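Local coordinates for catechol O-methyltransferase (Mycobacterium tuberculosis, PDB 6JCL), which transfers a methyl group from S-adenosylmethionine to catechol-like compounds, using a divalent metal cation, at residues 144-149 with 186-191. Sequence-based numbering, arbitrary orientation.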
loop_
_atom_site.group_PDB
_atom_site.type_symbol
_atom_site.label_atom_id
_atom_site.label_comp_id
_atom_site.label_asym_id
_atom_site.label_seq_id
_atom_site.Cartn_x
_atom_site.Cartn_y
_atom_site.Cartn_z
ATOM N N ASN A 144 -16.342 -10.249 -12.616
ATOM C CA ASN A 144 -17.253 -9.296 -11.999
ATOM C C ASN A 144 -16.541 -8.207 -11.210
ATOM O O ASN A 144 -17.206 -7.443 -10.498
ATOM C CB ASN A 144 -18.246 -10.027 -11.097
ATOM C CG ASN A 144 -19.494 -10.452 -11.843
ATOM O OD1 ASN A 144 -20.064 -9.681 -12.629
ATOM N ND2 ASN A 144 -19.936 -11.675 -11.595
ATOM N N ASN A 145 -15.213 -8.084 -11.335
ATOM C CA ASN A 145 -14.528 -6.967 -10.681
ATOM C C ASN A 145 -15.262 -5.648 -10.936
ATOM O O ASN A 145 -15.516 -4.869 -10.015
ATOM C CB ASN A 145 -13.106 -6.816 -11.208
ATOM C CG ASN A 145 -12.094 -7.732 -10.560
ATOM O OD1 ASN A 145 -12.345 -8.446 -9.580
ATOM N ND2 ASN A 145 -10.914 -7.741 -11.162
ATOM N N VAL A 146 -15.590 -5.375 -12.199
ATOM C CA VAL A 146 -16.151 -4.074 -12.561
ATOM C C VAL A 146 -17.512 -3.871 -11.904
ATOM O O VAL A 146 -17.790 -2.802 -11.349
ATOM C CB VAL A 146 -16.221 -3.933 -14.092
ATOM C CG1 VAL A 146 -17.204 -2.844 -14.497
ATOM C CG2 VAL A 146 -14.826 -3.629 -14.640
ATOM N N ALA A 147 -18.381 -4.891 -11.950
ATOM C CA ALA A 147 -19.655 -4.800 -11.229
ATOM C C ALA A 147 -19.443 -4.597 -9.727
ATOM O O ALA A 147 -20.152 -3.792 -9.095
ATOM C CB ALA A 147 -20.479 -6.061 -11.462
ATOM N N TYR A 148 -18.482 -5.324 -9.137
ATOM C CA TYR A 148 -18.248 -5.190 -7.699
ATOM C C TYR A 148 -17.711 -3.807 -7.356
ATOM O O TYR A 148 -18.029 -3.258 -6.292
ATOM C CB TYR A 148 -17.283 -6.275 -7.199
ATOM C CG TYR A 148 -17.817 -7.672 -7.388
ATOM C CD1 TYR A 148 -19.188 -7.916 -7.411
ATOM C CD2 TYR A 148 -16.949 -8.745 -7.538
ATOM C CE1 TYR A 148 -19.682 -9.197 -7.597
ATOM C CE2 TYR A 148 -17.427 -10.023 -7.728
ATOM C CZ TYR A 148 -18.789 -10.249 -7.741
ATOM O OH TYR A 148 -19.259 -11.525 -7.940
ATOM N N ILE A 149 -16.895 -3.228 -8.240
ATOM C CA ILE A 149 -16.394 -1.875 -8.004
ATOM C C ILE A 149 -17.546 -0.872 -8.057
ATOM O O ILE A 149 -17.637 0.034 -7.218
ATOM C CB ILE A 149 -15.281 -1.522 -9.011
ATOM C CG1 ILE A 149 -14.029 -2.346 -8.730
ATOM C CG2 ILE A 149 -14.959 -0.007 -8.959
ATOM C CD1 ILE A 149 -13.099 -2.423 -9.946
ATOM N N ARG A 186 -7.125 -6.426 -17.009
ATOM C CA ARG A 186 -6.881 -5.283 -17.880
ATOM C C ARG A 186 -8.119 -4.403 -17.987
ATOM O O ARG A 186 -8.022 -3.171 -17.918
ATOM C CB ARG A 186 -6.433 -5.761 -19.265
ATOM C CG ARG A 186 -6.194 -4.633 -20.260
ATOM C CD ARG A 186 -5.876 -5.196 -21.652
ATOM N NE ARG A 186 -5.688 -4.163 -22.664
ATOM C CZ ARG A 186 -4.518 -3.599 -22.944
ATOM N NH1 ARG A 186 -4.432 -2.675 -23.891
ATOM N NH2 ARG A 186 -3.432 -3.950 -22.266
ATOM N N ARG A 187 -9.294 -5.019 -18.153
ATOM C CA ARG A 187 -10.530 -4.247 -18.243
ATOM C C ARG A 187 -10.825 -3.553 -16.923
ATOM O O ARG A 187 -11.330 -2.427 -16.912
ATOM C CB ARG A 187 -11.700 -5.163 -18.622
ATOM C CG ARG A 187 -13.046 -4.435 -18.661
ATOM C CD ARG A 187 -14.247 -5.370 -18.586
ATOM N NE ARG A 187 -15.498 -4.614 -18.479
ATOM C CZ ARG A 187 -16.625 -5.088 -17.955
ATOM N NH1 ARG A 187 -16.675 -6.325 -17.483
ATOM N NH2 ARG A 187 -17.706 -4.321 -17.900
ATOM N N THR A 188 -10.523 -4.221 -15.805
ATOM C CA THR A 188 -10.722 -3.606 -14.494
ATOM C C THR A 188 -9.898 -2.334 -14.365
ATOM O O THR A 188 -10.396 -1.295 -13.907
ATOM C CB THR A 188 -10.322 -4.602 -13.405
ATOM O OG1 THR A 188 -11.203 -5.728 -13.440
ATOM C CG2 THR A 188 -10.353 -3.959 -11.990
ATOM N N LEU A 189 -8.619 -2.408 -14.738
ATOM C CA LEU A 189 -7.741 -1.248 -14.626
ATOM C C LEU A 189 -8.207 -0.116 -15.542
ATOM O O LEU A 189 -8.183 1.070 -15.162
ATOM C CB LEU A 189 -6.303 -1.659 -14.951
ATOM C CG LEU A 189 -5.642 -2.606 -13.937
ATOM C CD1 LEU A 189 -4.355 -3.181 -14.548
ATOM C CD2 LEU A 189 -5.341 -1.865 -12.651
ATOM N N GLN A 190 -8.636 -0.456 -16.754
ATOM C CA GLN A 190 -9.121 0.582 -17.658
ATOM C C GLN A 190 -10.387 1.234 -17.114
ATOM O O GLN A 190 -10.542 2.463 -17.183
ATOM C CB GLN A 190 -9.349 -0.019 -19.041
ATOM C CG GLN A 190 -8.013 -0.367 -19.703
ATOM C CD GLN A 190 -8.184 -1.012 -21.067
ATOM O OE1 GLN A 190 -9.041 -1.869 -21.257
ATOM N NE2 GLN A 190 -7.365 -0.586 -22.026
ATOM N N MET A 191 -11.271 0.437 -16.508
ATOM C CA MET A 191 -12.490 0.998 -15.945
ATOM C C MET A 191 -12.172 1.926 -14.779
ATOM O O MET A 191 -12.744 3.023 -14.678
ATOM C CB MET A 191 -13.428 -0.129 -15.498
ATOM C CG MET A 191 -14.696 0.361 -14.792
ATOM S SD MET A 191 -14.483 0.362 -12.992
ATOM C CE MET A 191 -16.205 0.418 -12.490
#
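One face of the R187 guanidinium is laid over V146, whose CG2 stands 4.0 Å above the plane, over CZ at its centre, while CG1 comes 3.7 Å from NH2. The arginine chain, extended from CG to NE, carries the guanidinium across to V146 and sets it flat over that methyl group. The amide of N145 works through its plane rather than a face: ND2 donates to T188 OG1 at 3.1 Å, with the hydroxyl lying in the amide plane and the N-H pointing nearly straight at it (157°). Because T188 OG1 is also hydrogen-bonded to the backbone O of A184, one turn back, this buried oxygen is gripped from both helices. Apolar packing fills the remainder. M191 is bent at chi2 (-95°), carrying CE across to helix 145-155, 3.8 Å from both V146 O and I149 CG2, while its CB meets V146 CG2. I149 CD1 touches T188 CG2.

The example illustrates how neighbouring helices pack on one side of a Rossmann-like sheet: the axes of 145-149 and 186-191 come within 9.8 Å and run in the same general direction, 32° apart. On the sheet side of helix 145-155, N145 and I149 rest on I138 and V164 of strands 133-138 and 160-165, Y148 reaches the S-adenosylhomocysteine pocket beside helix 121-124, and helix 180-194 turns R186, L189 and Q190 toward F15 and L16 of the second subunit.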